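Local coordinates for methyltransferase-like protein 5 (Pyrococcus horikoshii, PDB 1WY7), which binds S-adenosyl-L-homocysteine in a Rossmann-like methyltransferase fold and is probably an S-adenosylmethionine-dependent methyltransferase that acts on RNA, at residues G17-K22 against D81-D86; W24-R29 against F122-K127; M118-G123 against V144-L149. All blocks are in the same frame, centred on the assembly; numbering follows the deposited sequence.

Interaction 1. Residues G17-K22 against D81-D86; sequences GFKNPK and DKEAVD. With SAH (S-adenosyl-L-homocysteine), chain E.
The N-terminal end of helix 82-91, in the turn that follows strand 74-79 of the Rossmann-like methyltransferase fold, is where Lys19 and Lys22 of the loop 17-22 meet Asp81 and Glu83. Asp81 is the N-cap: its OD2 accepts from Glu83 N at 3.0 Å, reached from above the carboxylate plane, and an aspartate suits a place where helix N-H groups lack partners. CG stands anti to the backbone N (chi1 -175°), and OD1 faces the loop. There Asp81 OD1 receives weak salt-bridging bonds, each of 3.2 Å, from Lys19 NZ and Lys22 NZ, and it accepts from Gln27 NE2 as well. Lys22 arrives as a long arm that bends only at chi4, which carries NZ on to Glu83 OE1; the modelled 2.5 Å is so short that the exact length is doubtful. Lys19 bends early, at chi2, and lays CE against Glu83 CB at 3.5 Å. With an alanine here instead of Lys22, Glu83 would probably lose its lysine mate and Asp81 OD1 would be left with the weak bridge to Lys19 and the bond from Gln27 NE2. Nearer the ligand, Phe18 CE2 touches Ala84 CB at 3.7 Å, a small methyl that leaves space for the ring, and the ring turns its edge to the ligand, with Phe18 CZ 3.2 Å from SAH O3'. Two lysines facing two carboxylates would be expected to balance charge beside the cofactor pocket and, together with the helix end, to favour the ionised form of Asp81.

Interaction 2. Residues W24-R29 against F122-K127; sequences WLEQYR and FGSQRK. With SAH (S-adenosyl-L-homocysteine), chain E.
Glu26 reaches into the turn 122-124 with a nearly straight side chain: CG lies anti to its own carbonyl carbon (chi1 -63°) and the chain stays extended, which carries the carboxylate across to three successive backbone N-H groups. OE2 accepts from Phe122 N at 2.7 Å. OE1 takes Gly123 N at 2.8 Å, and both of these donors come on the syn side, about 30° out of the carboxylate plane. Ser124 N approaches Glu26 OE1 nearly along its C-O axis, at 3.0 Å. Ser124 OG, by contrast, comes to OE1 from above the plane. A buried charge is thus satisfied by four bonds, three on one oxygen, and a glutamate is long enough to span the turn. This turn continues the Asn-Pro-Pro-Phe sequence that ends at Phe122, which matches the (N/D)PP(F/Y) motif found in N6-adenine methyltransferases and in some protein-glutamine methyltransferases; Gly123 has backbone angles that only glycine takes comfortably. Gln125, bent at chi2, brings CG against Glu26 CG at 3.6 Å, with its amide perpendicular to the carboxylate. Arg126 folds back through bends at chi2 and chi3, which sets NH1 3.4 Å from Trp24 CB and lets the aliphatic part of the chain lie by Trp24 O. Tyr28 crosses Phe122 at about a right angle; Tyr28 OH sits 3.2 Å from Phe122 CZ while accepting from Asn119 ND2. From the same loop, Gln27 NE2 gives SAH O2' an almost straight bond of 2.8 Å (172°).

Interaction 3. Residues M118-G123 against V144-L149; sequences MNPPFG and VYSIHL
Met118, a selenomethionine in this crystal, donates its backbone N to Tyr145 O at 2.9 Å, joining the end of strand 115-118 to its parallel neighbour 143-149. One residue later begins the Asn-Pro-Pro-Phe motif, as in N6-adenine methyltransferases and relatives. Ser146 CA adds a C-H...O contact to Met118 O at 3.3 Å. On the side of the sheet where Met118 and Ser146 point, Ser146 OG, anti to its backbone N (chi1 -171°), lies 3.4 Å from Met118 CE and 3.4 Å from Pro120 CD; a small serine leaves room for both. Pro120 CG comes within 4.0 Å of His148 CE1, the two side chains crossing at about a right angle, and the two prolines keep this part of the loop stiff. Along the strand, Ile147 CB packs against Asn119 ND2. Leu149 CD1 lies over one face of the Phe122 ring, offset toward its rim, a CH-pi contact whose spacing is modelled too tight to be trusted.

The next shell holds these groups in place. Thr30 OG1 on OD1 and Tyr28 OH on ND2 together hold the Asn119 amide, with the side chain's nearest atom about 4 Å from the bound SAH. Helix 131-140 covers Met118 and Pro120 through Leu134 and Phe133, and helix 32-44 packs on Ile147 by way of Leu38. Strand 191-202 pairs with the far side of 143-149, and its Ile193 and Val195 press on Phe122. That ring also turns its edge to the strand, with Phe122 CE1 in plane with Ile147 O and 3.4 Å from it.

Overall arrangement
The three contacts lie near the C-terminal ends of the parallel strands, round the bound ligand, from the N-terminal end of helix 82-91 to strand 143-149. Interactions 1 and 2 have centres about 14 Å apart, both touch SAH, and their segments alternate along the chain: the loop between helices 6-13 and 32-44 supplies the first half of each. Interactions 2 and 3, with centres about 10 Å apart, overlap at Phe122 and Gly123 and touch again where Tyr28 meets Asn119. Interaction 1 closes before interaction 3 opens; their centres are about 18 Å apart. That single N-terminal loop therefore bridges helix 82-91 and the Asn-Pro-Pro-Phe segment, tying cofactor binding to what is probably the methyl-transfer site.

Interaction 1. Residues G17-K22 against D81-D86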
loop_
_atom_site.group_PDB
_atom_site.type_symbol
_atom_site.label_atom_id
_atom_site.label_comp_id
_atom_site.label_asym_id
_atom_site.label_seq_id
_atom_site.Cartn_x
_atom_site.Cartn_y
_atom_site.Cartn_z
ATOM N N GLY A 17 -5.179 -11.517 -9.434
ATOM C CA GLY A 17 -4.004 -11.590 -8.577
ATOM C C GLY A 17 -2.723 -11.791 -9.370
ATOM O O GLY A 17 -2.736 -11.726 -10.602
ATOM N N PHE A 18 -1.613 -12.028 -8.671
ATOM C CA PHE A 18 -0.314 -12.242 -9.317
ATOM C C PHE A 18 -0.286 -13.510 -10.167
ATOM O O PHE A 18 -0.778 -14.550 -9.751
ATOM C CB PHE A 18 0.801 -12.357 -8.276
ATOM C CG PHE A 18 1.116 -11.077 -7.559
ATOM C CD1 PHE A 18 0.466 -10.748 -6.373
ATOM C CD2 PHE A 18 2.081 -10.206 -8.059
ATOM C CE1 PHE A 18 0.778 -9.571 -5.693
ATOM C CE2 PHE A 18 2.399 -9.025 -7.389
ATOM C CZ PHE A 18 1.747 -8.707 -6.203
ATOM N N LYS A 19 0.308 -13.412 -11.349
ATOM C CA LYS A 19 0.441 -14.537 -12.277
ATOM C C LYS A 19 1.289 -15.655 -11.651
ATOM O O LYS A 19 0.871 -16.817 -11.583
ATOM C CB LYS A 19 1.124 -14.052 -13.563
ATOM C CG LYS A 19 2.627 -13.700 -13.394
ATOM C CD LYS A 19 2.890 -12.644 -12.296
ATOM C CE LYS A 19 4.317 -12.765 -11.741
ATOM N NZ LYS A 19 4.649 -11.750 -10.682
ATOM N N ASN A 20 2.491 -15.297 -11.214
ATOM C CA ASN A 20 3.401 -16.247 -10.582
ATOM C C ASN A 20 4.139 -15.493 -9.483
ATOM O O ASN A 20 5.243 -14.984 -9.684
ATOM C CB ASN A 20 4.401 -16.820 -11.592
ATOM C CG ASN A 20 5.030 -18.125 -11.115
ATOM O OD1 ASN A 20 5.019 -18.441 -9.921
ATOM N ND2 ASN A 20 5.592 -18.885 -12.053
ATOM N N PRO A 21 3.527 -15.421 -8.294
ATOM C CA PRO A 21 4.082 -14.727 -7.131
ATOM C C PRO A 21 5.531 -15.051 -6.805
ATOM O O PRO A 21 5.900 -16.215 -6.662
ATOM C CB PRO A 21 3.160 -15.157 -5.992
ATOM C CG PRO A 21 1.888 -15.482 -6.669
ATOM C CD PRO A 21 2.333 -16.193 -7.910
ATOM N N LYS A 22 6.340 -14.006 -6.673
ATOM C CA LYS A 22 7.740 -14.160 -6.316
ATOM C C LYS A 22 7.765 -13.948 -4.805
ATOM O O LYS A 22 7.659 -12.820 -4.320
ATOM C CB LYS A 22 8.581 -13.114 -7.057
ATOM C CG LYS A 22 8.512 -13.270 -8.576
ATOM C CD LYS A 22 9.091 -12.072 -9.321
ATOM C CE LYS A 22 9.287 -12.385 -10.805
ATOM N NZ LYS A 22 8.022 -12.817 -11.469
ATOM N N ASP A 81 8.497 -5.200 -10.357
ATOM C CA ASP A 81 8.271 -6.349 -11.214
ATOM C C ASP A 81 7.303 -6.145 -12.383
ATOM O O ASP A 81 6.097 -5.996 -12.196
ATOM C CB ASP A 81 7.817 -7.526 -10.348
ATOM C CG ASP A 81 7.678 -8.813 -11.135
ATOM O OD1 ASP A 81 7.240 -9.821 -10.548
ATOM O OD2 ASP A 81 8.003 -8.824 -12.344
ATOM N N LYS A 82 7.854 -6.163 -13.594
ATOM C CA LYS A 82 7.077 -5.990 -14.820
ATOM C C LYS A 82 5.888 -6.948 -14.915
ATOM O O LYS A 82 4.802 -6.561 -15.355
ATOM C CB LYS A 82 7.985 -6.190 -16.039
ATOM C CG LYS A 82 7.259 -6.317 -17.381
ATOM C CD LYS A 82 6.336 -5.131 -17.663
ATOM C CE LYS A 82 5.913 -5.083 -19.142
ATOM N NZ LYS A 82 5.365 -6.381 -19.642
ATOM N N GLU A 83 6.099 -8.195 -14.514
ATOM C CA GLU A 83 5.035 -9.197 -14.560
ATOM C C GLU A 83 3.839 -8.829 -13.689
ATOM O O GLU A 83 2.711 -9.240 -13.959
ATOM C CB GLU A 83 5.582 -10.551 -14.135
ATOM C CG GLU A 83 6.479 -11.188 -15.173
ATOM C CD GLU A 83 7.264 -12.347 -14.601
ATOM O OE1 GLU A 83 8.275 -12.094 -13.901
ATOM O OE2 GLU A 83 6.858 -13.508 -14.840
ATOM N N ALA A 84 4.096 -8.060 -12.637
ATOM C CA ALA A 84 3.034 -7.614 -11.753
ATOM C C ALA A 84 2.324 -6.455 -12.444
ATOM O O ALA A 84 1.105 -6.324 -12.365
ATOM C CB ALA A 84 3.622 -7.165 -10.405
ATOM N N VAL A 85 3.098 -5.622 -13.133
ATOM C CA VAL A 85 2.545 -4.480 -13.847
ATOM C C VAL A 85 1.559 -4.931 -14.926
ATOM O O VAL A 85 0.575 -4.243 -15.184
ATOM C CB VAL A 85 3.684 -3.631 -14.465
ATOM C CG1 VAL A 85 3.113 -2.461 -15.277
ATOM C CG2 VAL A 85 4.571 -3.105 -13.350
ATOM N N ASP A 86 1.812 -6.086 -15.545
ATOM C CA ASP A 86 0.896 -6.587 -16.573
ATOM C C ASP A 86 -0.506 -6.745 -15.981
ATOM O O ASP A 86 -1.497 -6.366 -16.602
ATOM C CB ASP A 86 1.357 -7.937 -17.132
ATOM C CG ASP A 86 2.699 -7.861 -17.835
ATOM O OD1 ASP A 86 2.939 -6.885 -18.581
ATOM O OD2 ASP A 86 3.514 -8.792 -17.644
HETATM N N SAH E . -0.904 -6.675 -4.592
HETATM C CA SAH E . -0.662 -5.743 -3.471
HETATM C CB SAH E . 0.857 -5.525 -3.377
HETATM C CG SAH E . 1.364 -6.570 -2.450
HETATM S SD SAH E . 3.107 -6.793 -2.045
HETATM C C SAH E . -1.478 -4.508 -3.747
HETATM O O SAH E . -2.459 -4.605 -4.547
HETATM O OXT SAH E . -1.072 -3.465 -3.133
HETATM C "C5'" SAH E . 3.946 -5.299 -2.526
HETATM C "C4'" SAH E . 4.759 -5.273 -3.830
HETATM O "O4'" SAH E . 6.079 -4.739 -3.556
HETATM C "C3'" SAH E . 5.085 -6.626 -4.464
HETATM O "O3'" SAH E . 4.167 -6.713 -5.572
HETATM C "C2'" SAH E . 6.523 -6.516 -4.996
HETATM O "O2'" SAH E . 6.862 -6.931 -6.299
HETATM C "C1'" SAH E . 6.885 -5.058 -4.665
HETATM N N9 SAH E . 8.280 -4.847 -4.303
HETATM C C8 SAH E . 9.139 -5.617 -3.540
HETATM N N7 SAH E . 10.336 -5.103 -3.406
HETATM C C5 SAH E . 10.275 -3.913 -4.123
HETATM C C6 SAH E . 11.212 -2.873 -4.373
HETATM N N6 SAH E . 12.468 -2.907 -3.875
HETATM N N1 SAH E . 10.846 -1.796 -5.145
HETATM C C2 SAH E . 9.584 -1.760 -5.634
HETATM N N3 SAH E . 8.604 -2.678 -5.465
HETATM C C4 SAH E . 9.013 -3.744 -4.688
#

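Interaction 2. Residues W24-R29 against F122-K127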
loop_
_atom_site.group_PDB
_atom_site.type_symbol
_atom_site.label_atom_id
_atom_site.label_comp_id
_atom_site.label_asym_id
_atom_site.label_seq_id
_atom_site.Cartn_x
_atom_site.Cartn_y
_atom_site.Cartn_z
ATOM N N TRP A 24 10.140 -14.059 -2.608
ATOM C CA TRP A 24 11.244 -13.264 -2.075
ATOM C C TRP A 24 10.959 -11.770 -2.180
ATOM O O TRP A 24 11.690 -10.948 -1.630
ATOM C CB TRP A 24 12.548 -13.607 -2.800
ATOM C CG TRP A 24 12.532 -13.291 -4.230
ATOM C CD1 TRP A 24 12.894 -12.114 -4.813
ATOM C CD2 TRP A 24 12.121 -14.157 -5.284
ATOM N NE1 TRP A 24 12.733 -12.193 -6.174
ATOM C CE2 TRP A 24 12.259 -13.440 -6.492
ATOM C CE3 TRP A 24 11.644 -15.475 -5.331
ATOM C CZ2 TRP A 24 11.940 -13.998 -7.739
ATOM C CZ3 TRP A 24 11.325 -16.031 -6.565
ATOM C CH2 TRP A 24 11.474 -15.291 -7.754
ATOM N N LEU A 25 9.896 -11.428 -2.899
ATOM C CA LEU A 25 9.489 -10.036 -3.050
ATOM C C LEU A 25 8.168 -9.831 -2.299
ATOM O O LEU A 25 7.536 -8.779 -2.418
ATOM C CB LEU A 25 9.279 -9.680 -4.525
ATOM C CG LEU A 25 10.475 -9.608 -5.473
ATOM C CD1 LEU A 25 9.994 -9.110 -6.837
ATOM C CD2 LEU A 25 11.528 -8.664 -4.908
ATOM N N GLU A 26 7.766 -10.849 -1.538
ATOM C CA GLU A 26 6.528 -10.820 -0.770
ATOM C C GLU A 26 5.345 -10.412 -1.638
ATOM O O GLU A 26 4.615 -9.473 -1.305
ATOM C CB GLU A 26 6.646 -9.840 0.405
ATOM C CG GLU A 26 7.702 -10.189 1.446
ATOM C CD GLU A 26 7.476 -9.449 2.755
ATOM O OE1 GLU A 26 8.398 -9.409 3.596
ATOM O OE2 GLU A 26 6.366 -8.912 2.946
ATOM N N GLN A 27 5.144 -11.115 -2.749
ATOM C CA GLN A 27 4.038 -10.783 -3.641
ATOM C C GLN A 27 2.725 -11.502 -3.346
ATOM O O GLN A 27 2.519 -12.652 -3.742
ATOM C CB GLN A 27 4.415 -11.021 -5.109
ATOM C CG GLN A 27 5.564 -10.149 -5.627
ATOM C CD GLN A 27 5.798 -10.312 -7.128
ATOM O OE1 GLN A 27 5.596 -11.392 -7.693
ATOM N NE2 GLN A 27 6.237 -9.241 -7.773
ATOM N N TYR A 28 1.846 -10.815 -2.630
ATOM C CA TYR A 28 0.514 -11.324 -2.329
ATOM C C TYR A 28 -0.371 -10.083 -2.453
ATOM O O TYR A 28 -0.003 -9.001 -2.002
ATOM C CB TYR A 28 0.442 -11.930 -0.911
ATOM C CG TYR A 28 0.659 -10.941 0.217
ATOM C CD1 TYR A 28 -0.370 -10.094 0.641
ATOM C CD2 TYR A 28 1.909 -10.807 0.825
ATOM C CE1 TYR A 28 -0.159 -9.133 1.628
ATOM C CE2 TYR A 28 2.127 -9.846 1.816
ATOM C CZ TYR A 28 1.090 -9.010 2.204
ATOM O OH TYR A 28 1.321 -8.010 3.121
ATOM N N ARG A 29 -1.519 -10.224 -3.098
ATOM C CA ARG A 29 -2.421 -9.091 -3.272
ATOM C C ARG A 29 -2.916 -8.612 -1.911
ATOM O O ARG A 29 -3.143 -9.424 -1.013
ATOM C CB ARG A 29 -3.617 -9.514 -4.124
ATOM C CG ARG A 29 -4.384 -10.678 -3.506
ATOM C CD ARG A 29 -5.619 -10.999 -4.300
ATOM N NE ARG A 29 -6.440 -9.810 -4.485
ATOM C CZ ARG A 29 -7.574 -9.790 -5.176
ATOM N NH1 ARG A 29 -8.255 -8.662 -5.299
ATOM N NH2 ARG A 29 -8.031 -10.903 -5.736
ATOM N N PHE A 122 7.021 -6.820 4.459
ATOM C CA PHE A 122 7.279 -6.685 5.884
ATOM C C PHE A 122 8.762 -6.889 6.214
ATOM O O PHE A 122 9.230 -6.501 7.285
ATOM C CB PHE A 122 6.385 -7.653 6.663
ATOM C CG PHE A 122 4.910 -7.430 6.425
ATOM C CD1 PHE A 122 4.394 -6.137 6.357
ATOM C CD2 PHE A 122 4.039 -8.505 6.271
ATOM C CE1 PHE A 122 3.035 -5.916 6.139
ATOM C CE2 PHE A 122 2.677 -8.293 6.056
ATOM C CZ PHE A 122 2.178 -6.995 5.989
ATOM N N GLY A 123 9.502 -7.472 5.280
ATOM C CA GLY A 123 10.916 -7.689 5.505
ATOM C C GLY A 123 11.176 -9.037 6.135
ATOM O O GLY A 123 12.170 -9.225 6.835
ATOM N N SER A 124 10.276 -9.980 5.890
ATOM C CA SER A 124 10.439 -11.310 6.439
ATOM C C SER A 124 11.185 -12.195 5.446
ATOM O O SER A 124 11.780 -13.200 5.830
ATOM C CB SER A 124 9.075 -11.903 6.797
ATOM O OG SER A 124 8.157 -11.725 5.740
ATOM N N GLN A 125 11.171 -11.807 4.175
ATOM C CA GLN A 125 11.863 -12.567 3.143
ATOM C C GLN A 125 13.272 -12.016 2.938
ATOM O O GLN A 125 14.194 -12.752 2.573
ATOM C CB GLN A 125 11.067 -12.511 1.836
ATOM C CG GLN A 125 9.692 -13.144 1.960
ATOM C CD GLN A 125 9.774 -14.623 2.283
ATOM O OE1 GLN A 125 8.893 -15.178 2.944
ATOM N NE2 GLN A 125 10.830 -15.274 1.805
ATOM N N ARG A 126 13.430 -10.714 3.172
ATOM C CA ARG A 126 14.721 -10.047 3.030
ATOM C C ARG A 126 14.867 -8.993 4.118
ATOM O O ARG A 126 14.016 -8.114 4.256
ATOM C CB ARG A 126 14.846 -9.333 1.677
ATOM C CG ARG A 126 13.963 -9.828 0.547
ATOM C CD ARG A 126 14.224 -11.274 0.162
ATOM N NE ARG A 126 15.638 -11.574 -0.049
ATOM C CZ ARG A 126 16.090 -12.743 -0.499
ATOM N NH1 ARG A 126 15.240 -13.723 -0.791
ATOM N NH2 ARG A 126 17.395 -12.938 -0.647
ATOM N N LYS A 127 15.961 -9.065 4.865
ATOM C CA LYS A 127 16.226 -8.131 5.951
ATOM C C LYS A 127 15.954 -6.657 5.651
ATOM O O LYS A 127 16.475 -6.094 4.691
ATOM C CB LYS A 127 17.672 -8.310 6.426
ATOM C CG LYS A 127 17.791 -8.538 7.928
ATOM C CD LYS A 127 16.624 -9.387 8.449
ATOM C CE LYS A 127 16.657 -9.528 9.962
ATOM N NZ LYS A 127 15.284 -9.459 10.546
HETATM N N SAH E . -0.904 -6.675 -4.592
HETATM C CA SAH E . -0.662 -5.743 -3.471
HETATM C CB SAH E . 0.857 -5.525 -3.377
HETATM C CG SAH E . 1.364 -6.570 -2.450
HETATM S SD SAH E . 3.107 -6.793 -2.045
HETATM C C SAH E . -1.478 -4.508 -3.747
HETATM O O SAH E . -2.459 -4.605 -4.547
HETATM O OXT SAH E . -1.072 -3.465 -3.133
HETATM C "C5'" SAH E . 3.946 -5.299 -2.526
HETATM C "C4'" SAH E . 4.759 -5.273 -3.830
HETATM O "O4'" SAH E . 6.079 -4.739 -3.556
HETATM C "C3'" SAH E . 5.085 -6.626 -4.464
HETATM O "O3'" SAH E . 4.167 -6.713 -5.572
HETATM C "C2'" SAH E . 6.523 -6.516 -4.996
HETATM O "O2'" SAH E . 6.862 -6.931 -6.299
HETATM C "C1'" SAH E . 6.885 -5.058 -4.665
HETATM N N9 SAH E . 8.280 -4.847 -4.303
HETATM C C8 SAH E . 9.139 -5.617 -3.540
HETATM N N7 SAH E . 10.336 -5.103 -3.406
HETATM C C5 SAH E . 10.275 -3.913 -4.123
HETATM C C6 SAH E . 11.212 -2.873 -4.373
HETATM N N6 SAH E . 12.468 -2.907 -3.875
HETATM N N1 SAH E . 10.846 -1.796 -5.145
HETATM C C2 SAH E . 9.584 -1.760 -5.634
HETATM N N3 SAH E . 8.604 -2.678 -5.465
HETATM C C4 SAH E . 9.013 -3.744 -4.688
#

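Interaction 3. Residues M118-G123 against V144-L149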
loop_
_atom_site.group_PDB
_atom_site.type_symbol
_atom_site.label_atom_id
_atom_site.label_comp_id
_atom_site.label_asym_id
_atom_site.label_seq_id
_atom_site.Cartn_x
_atom_site.Cartn_y
_atom_site.Cartn_z
HETATM N N MSE A 118 0.514 2.300 0.856
HETATM C CA MSE A 118 1.335 1.153 0.536
HETATM C C MSE A 118 1.153 -0.049 1.450
HETATM O O MSE A 118 0.836 0.084 2.635
HETATM C CB MSE A 118 2.831 1.555 0.515
HETATM C CG MSE A 118 3.391 2.150 1.822
HETATM SE SE MSE A 118 5.148 2.642 1.680
HETATM C CE MSE A 118 5.540 2.938 3.362
ATOM N N ASN A 119 1.349 -1.220 0.856
ATOM C CA ASN A 119 1.312 -2.512 1.534
ATOM C C ASN A 119 2.708 -3.021 1.165
ATOM O O ASN A 119 2.850 -3.903 0.321
ATOM C CB ASN A 119 0.235 -3.415 0.910
ATOM C CG ASN A 119 0.162 -4.789 1.560
ATOM O OD1 ASN A 119 -0.597 -5.648 1.120
ATOM N ND2 ASN A 119 0.946 -5.002 2.607
ATOM N N PRO A 120 3.756 -2.446 1.781
ATOM C CA PRO A 120 5.141 -2.839 1.500
ATOM C C PRO A 120 5.522 -4.186 2.075
ATOM O O PRO A 120 4.819 -4.721 2.920
ATOM C CB PRO A 120 5.942 -1.695 2.120
ATOM C CG PRO A 120 5.140 -1.389 3.364
ATOM C CD PRO A 120 3.701 -1.442 2.865
ATOM N N PRO A 121 6.633 -4.766 1.599
ATOM C CA PRO A 121 7.040 -6.064 2.146
ATOM C C PRO A 121 7.355 -5.846 3.620
ATOM O O PRO A 121 7.875 -4.793 3.988
ATOM C CB PRO A 121 8.284 -6.419 1.322
ATOM C CG PRO A 121 8.789 -5.103 0.851
ATOM C CD PRO A 121 7.529 -4.350 0.510
ATOM N N PHE A 122 7.021 -6.820 4.459
ATOM C CA PHE A 122 7.279 -6.685 5.884
ATOM C C PHE A 122 8.762 -6.889 6.214
ATOM O O PHE A 122 9.230 -6.501 7.285
ATOM C CB PHE A 122 6.385 -7.653 6.663
ATOM C CG PHE A 122 4.910 -7.430 6.425
ATOM C CD1 PHE A 122 4.394 -6.137 6.357
ATOM C CD2 PHE A 122 4.039 -8.505 6.271
ATOM C CE1 PHE A 122 3.035 -5.916 6.139
ATOM C CE2 PHE A 122 2.677 -8.293 6.056
ATOM C CZ PHE A 122 2.178 -6.995 5.989
ATOM N N GLY A 123 9.502 -7.472 5.280
ATOM C CA GLY A 123 10.916 -7.689 5.505
ATOM C C GLY A 123 11.176 -9.037 6.135
ATOM O O GLY A 123 12.170 -9.225 6.835
ATOM N N VAL A 144 1.396 9.656 4.922
ATOM C CA VAL A 144 1.666 8.280 4.514
ATOM C C VAL A 144 0.756 7.258 5.186
ATOM O O VAL A 144 0.536 7.322 6.398
ATOM C CB VAL A 144 3.132 7.885 4.859
ATOM C CG1 VAL A 144 3.379 6.426 4.524
ATOM C CG2 VAL A 144 4.101 8.813 4.143
ATOM N N TYR A 145 0.235 6.319 4.392
ATOM C CA TYR A 145 -0.608 5.237 4.900
ATOM C C TYR A 145 0.130 3.949 4.560
ATOM O O TYR A 145 0.426 3.692 3.395
ATOM C CB TYR A 145 -1.993 5.218 4.222
ATOM C CG TYR A 145 -2.921 6.357 4.612
ATOM C CD1 TYR A 145 -3.833 6.226 5.669
ATOM C CD2 TYR A 145 -2.880 7.566 3.924
ATOM C CE1 TYR A 145 -4.682 7.286 6.023
ATOM C CE2 TYR A 145 -3.712 8.627 4.263
ATOM C CZ TYR A 145 -4.611 8.484 5.313
ATOM O OH TYR A 145 -5.414 9.552 5.652
ATOM N N SER A 146 0.426 3.141 5.569
ATOM C CA SER A 146 1.142 1.903 5.339
ATOM C C SER A 146 0.626 0.769 6.198
ATOM O O SER A 146 -0.152 0.979 7.125
ATOM C CB SER A 146 2.641 2.110 5.596
ATOM O OG SER A 146 3.380 0.975 5.174
ATOM N N ILE A 147 1.058 -0.446 5.876
ATOM C CA ILE A 147 0.639 -1.626 6.614
ATOM C C ILE A 147 1.871 -2.363 7.120
ATOM O O ILE A 147 2.848 -2.506 6.396
ATOM C CB ILE A 147 -0.200 -2.567 5.715
ATOM C CG1 ILE A 147 -1.457 -1.833 5.224
ATOM C CG2 ILE A 147 -0.581 -3.817 6.484
ATOM C CD1 ILE A 147 -2.342 -2.661 4.321
ATOM N N HIS A 148 1.819 -2.831 8.359
ATOM C CA HIS A 148 2.942 -3.546 8.954
ATOM C C HIS A 148 2.467 -4.591 9.950
ATOM O O HIS A 148 1.324 -4.552 10.410
ATOM C CB HIS A 148 3.864 -2.561 9.667
ATOM C CG HIS A 148 4.449 -1.529 8.758
ATOM N ND1 HIS A 148 5.544 -1.783 7.957
ATOM C CD2 HIS A 148 4.053 -0.269 8.467
ATOM C CE1 HIS A 148 5.793 -0.722 7.211
ATOM N NE2 HIS A 148 4.903 0.211 7.498
ATOM N N LEU A 149 3.360 -5.519 10.271
ATOM C CA LEU A 149 3.088 -6.590 11.223
ATOM C C LEU A 149 2.775 -6.039 12.610
ATOM O O LEU A 149 3.548 -5.248 13.159
ATOM C CB LEU A 149 4.303 -7.508 11.320
ATOM C CG LEU A 149 4.310 -8.822 10.552
ATOM C CD1 LEU A 149 3.680 -8.640 9.216
ATOM C CD2 LEU A 149 5.737 -9.319 10.417
#